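Envelope glycoprotein (Bourbon virus, PDB 5ZKX) probably drives fusion of the viral envelope with host membranes as a gp64-like class III fusion glycoprotein, captured here as a postfusion trimer. Local coordinates at residues A[89-95]-A[141-147]. Sequence-based numbering, arbitrary orientation.
Sequences EVCYTGP and WRCGVTN
Cys91 and Cys143 form a disulfide between strands of two different sheets in this gp64-family, probably class III, fusion glycoprotein, stapling the short strand 91-93 face to face onto the long strand 134-148. The strands run nearly antiparallel, at 162°, yet no clear backbone hydrogen bond joins them; strand 91-93 pairs instead with strand 116-118, while strand 134-148 pairs with strand 44-58. Both CB-SG bonds point across the gap, each SG flanked by the N and C of its own residue, and the SG-SG bond between Cys91 and Cys143 measures 2.0 Å. With the C-S-S-C torsion at only 58°, well short of the usual 90° or so, Cys91 CB and Cys143 CB are held 3.4 Å apart.

Beside the bridge, Thr93 touches both Cys143 and Trp141. Its CG2 lies 3.6 Å from Cys143 CB, and its CB rests at 3.6 Å from Trp141 CE3, while OG1 hydrogen-bonds to His118 NE2. Thr93 and Trp141 pass alongside, pointing opposite ways, and the indole turns one face to the Thr93-Gly94 backbone. Gly94 N stands 3.3 Å from the ring plane, centrally placed, and Gly94 CA makes a CH-pi contact 3.8 Å from the centroid of the five-membered ring of Trp141. Trp112 meets the same indole edge-to-face.

Toward the other end, Val145 CG1 lies 3.8 Å from Val90 N, and helix 79-88 packs on this valine through Leu82 and Trp85. Asn147 ND2 hydrogen-bonds to Gly86 O of that helix and passes 4.1 Å from Glu89 CG.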
loop_
_atom_site.group_PDB
_atom_site.type_symbol
_atom_site.label_atom_id
_atom_site.label_comp_id
_atom_site.label_asym_id
_atom_site.label_seq_id
_atom_site.Cartn_x
_atom_site.Cartn_y
_atom_site.Cartn_z
ATOM N N GLU A 89 -28.971 19.736 -8.092
ATOM C CA GLU A 89 -28.477 18.456 -8.607
ATOM C C GLU A 89 -28.994 18.214 -10.024
ATOM O O GLU A 89 -29.454 17.125 -10.372
ATOM C CB GLU A 89 -28.842 17.300 -7.672
ATOM C CG GLU A 89 -28.221 17.411 -6.288
ATOM C CD GLU A 89 -27.938 16.059 -5.657
ATOM O OE1 GLU A 89 -28.077 15.027 -6.350
ATOM O OE2 GLU A 89 -27.576 16.029 -4.463
ATOM N N VAL A 90 -28.901 19.254 -10.848
ATOM C CA VAL A 90 -29.484 19.264 -12.185
ATOM C C VAL A 90 -28.676 20.224 -13.049
ATOM O O VAL A 90 -28.315 21.315 -12.605
ATOM C CB VAL A 90 -30.973 19.672 -12.132
ATOM C CG1 VAL A 90 -31.402 20.308 -13.433
ATOM C CG2 VAL A 90 -31.854 18.476 -11.805
ATOM N N CYS A 91 -28.389 19.820 -14.284
ATOM C CA CYS A 91 -27.689 20.674 -15.230
ATOM C C CYS A 91 -28.644 21.153 -16.318
ATOM O O CYS A 91 -29.611 20.469 -16.666
ATOM C CB CYS A 91 -26.494 19.949 -15.859
ATOM S SG CYS A 91 -26.849 18.279 -16.436
ATOM N N TYR A 92 -28.368 22.343 -16.845
ATOM C CA TYR A 92 -29.202 22.975 -17.860
ATOM C C TYR A 92 -28.425 23.109 -19.163
ATOM O O TYR A 92 -27.262 23.523 -19.162
ATOM C CB TYR A 92 -29.681 24.352 -17.396
ATOM C CG TYR A 92 -30.705 24.327 -16.279
ATOM C CD1 TYR A 92 -32.062 24.218 -16.556
ATOM C CD2 TYR A 92 -30.317 24.428 -14.948
ATOM C CE1 TYR A 92 -33.003 24.203 -15.541
ATOM C CE2 TYR A 92 -31.251 24.413 -13.925
ATOM C CZ TYR A 92 -32.594 24.299 -14.228
ATOM O OH TYR A 92 -33.538 24.284 -13.223
ATOM N N THR A 93 -29.074 22.764 -20.277
ATOM C CA THR A 93 -28.446 22.810 -21.592
ATOM C C THR A 93 -29.407 23.435 -22.595
ATOM O O THR A 93 -30.541 23.800 -22.263
ATOM C CB THR A 93 -28.029 21.414 -22.075
ATOM O OG1 THR A 93 -29.123 20.501 -21.915
ATOM C CG2 THR A 93 -26.830 20.909 -21.296
ATOM N N GLY A 94 -28.940 23.556 -23.834
ATOM C CA GLY A 94 -29.768 23.991 -24.930
ATOM C C GLY A 94 -30.628 22.860 -25.456
ATOM O O GLY A 94 -30.757 21.805 -24.828
ATOM N N PRO A 95 -31.227 23.054 -26.627
ATOM C CA PRO A 95 -32.172 22.069 -27.159
ATOM C C PRO A 95 -31.512 20.960 -27.964
ATOM O O PRO A 95 -30.445 21.120 -28.560
ATOM C CB PRO A 95 -33.070 22.927 -28.059
ATOM C CG PRO A 95 -32.134 23.963 -28.589
ATOM C CD PRO A 95 -31.155 24.258 -27.473
ATOM N N TRP A 141 -26.543 17.699 -26.711
ATOM C CA TRP A 141 -25.930 18.294 -25.531
ATOM C C TRP A 141 -25.535 17.228 -24.516
ATOM O O TRP A 141 -26.108 16.136 -24.473
ATOM C CB TRP A 141 -26.879 19.295 -24.861
ATOM C CG TRP A 141 -27.087 20.542 -25.648
ATOM C CD1 TRP A 141 -27.931 20.713 -26.706
ATOM C CD2 TRP A 141 -26.437 21.803 -25.445
ATOM N NE1 TRP A 141 -27.847 22.001 -27.175
ATOM C CE2 TRP A 141 -26.936 22.691 -26.418
ATOM C CE3 TRP A 141 -25.481 22.266 -24.535
ATOM C CZ2 TRP A 141 -26.513 24.015 -26.506
ATOM C CZ3 TRP A 141 -25.062 23.582 -24.625
ATOM C CH2 TRP A 141 -25.577 24.439 -25.602
ATOM N N ARG A 142 -24.540 17.566 -23.699
ATOM C CA ARG A 142 -24.128 16.749 -22.570
ATOM C C ARG A 142 -23.913 17.661 -21.371
ATOM O O ARG A 142 -23.520 18.820 -21.519
ATOM C CB ARG A 142 -22.849 15.950 -22.871
ATOM C CG ARG A 142 -21.561 16.767 -22.798
ATOM C CD ARG A 142 -20.369 15.991 -23.337
ATOM N NE ARG A 142 -20.254 14.662 -22.739
ATOM C CZ ARG A 142 -19.342 14.329 -21.831
ATOM N NH1 ARG A 142 -18.459 15.226 -21.412
ATOM N NH2 ARG A 142 -19.311 13.100 -21.342
ATOM N N CYS A 143 -24.195 17.137 -20.180
ATOM C CA CYS A 143 -23.979 17.905 -18.961
ATOM C C CYS A 143 -23.978 16.967 -17.765
ATOM O O CYS A 143 -24.552 15.875 -17.799
ATOM C CB CYS A 143 -25.038 18.998 -18.781
ATOM S SG CYS A 143 -26.708 18.397 -18.463
ATOM N N GLY A 144 -23.328 17.419 -16.701
ATOM C CA GLY A 144 -23.293 16.671 -15.460
ATOM C C GLY A 144 -22.870 17.572 -14.327
ATOM O O GLY A 144 -22.285 18.638 -14.541
ATOM N N VAL A 145 -23.176 17.131 -13.106
ATOM C CA VAL A 145 -22.864 17.891 -11.902
ATOM C C VAL A 145 -22.685 16.915 -10.748
ATOM O O VAL A 145 -23.243 15.812 -10.752
ATOM C CB VAL A 145 -23.961 18.941 -11.595
ATOM C CG1 VAL A 145 -25.216 18.271 -11.046
ATOM C CG2 VAL A 145 -23.443 20.011 -10.637
ATOM N N THR A 146 -21.881 17.315 -9.762
ATOM C CA THR A 146 -21.698 16.510 -8.563
ATOM C C THR A 146 -21.299 17.402 -7.394
ATOM O O THR A 146 -20.612 18.414 -7.568
ATOM C CB THR A 146 -20.659 15.397 -8.775
ATOM O OG1 THR A 146 -20.794 14.416 -7.741
ATOM C CG2 THR A 146 -19.238 15.949 -8.764
ATOM N N ASN A 147 -21.763 17.022 -6.204
ATOM C CA ASN A 147 -21.396 17.657 -4.943
ATOM C C ASN A 147 -20.537 16.682 -4.150
ATOM O O ASN A 147 -21.023 15.622 -3.740
ATOM C CB ASN A 147 -22.633 18.036 -4.127
ATOM C CG ASN A 147 -23.408 19.186 -4.733
ATOM O OD1 ASN A 147 -22.960 20.333 -4.710
ATOM N ND2 ASN A 147 -24.592 18.888 -5.259
#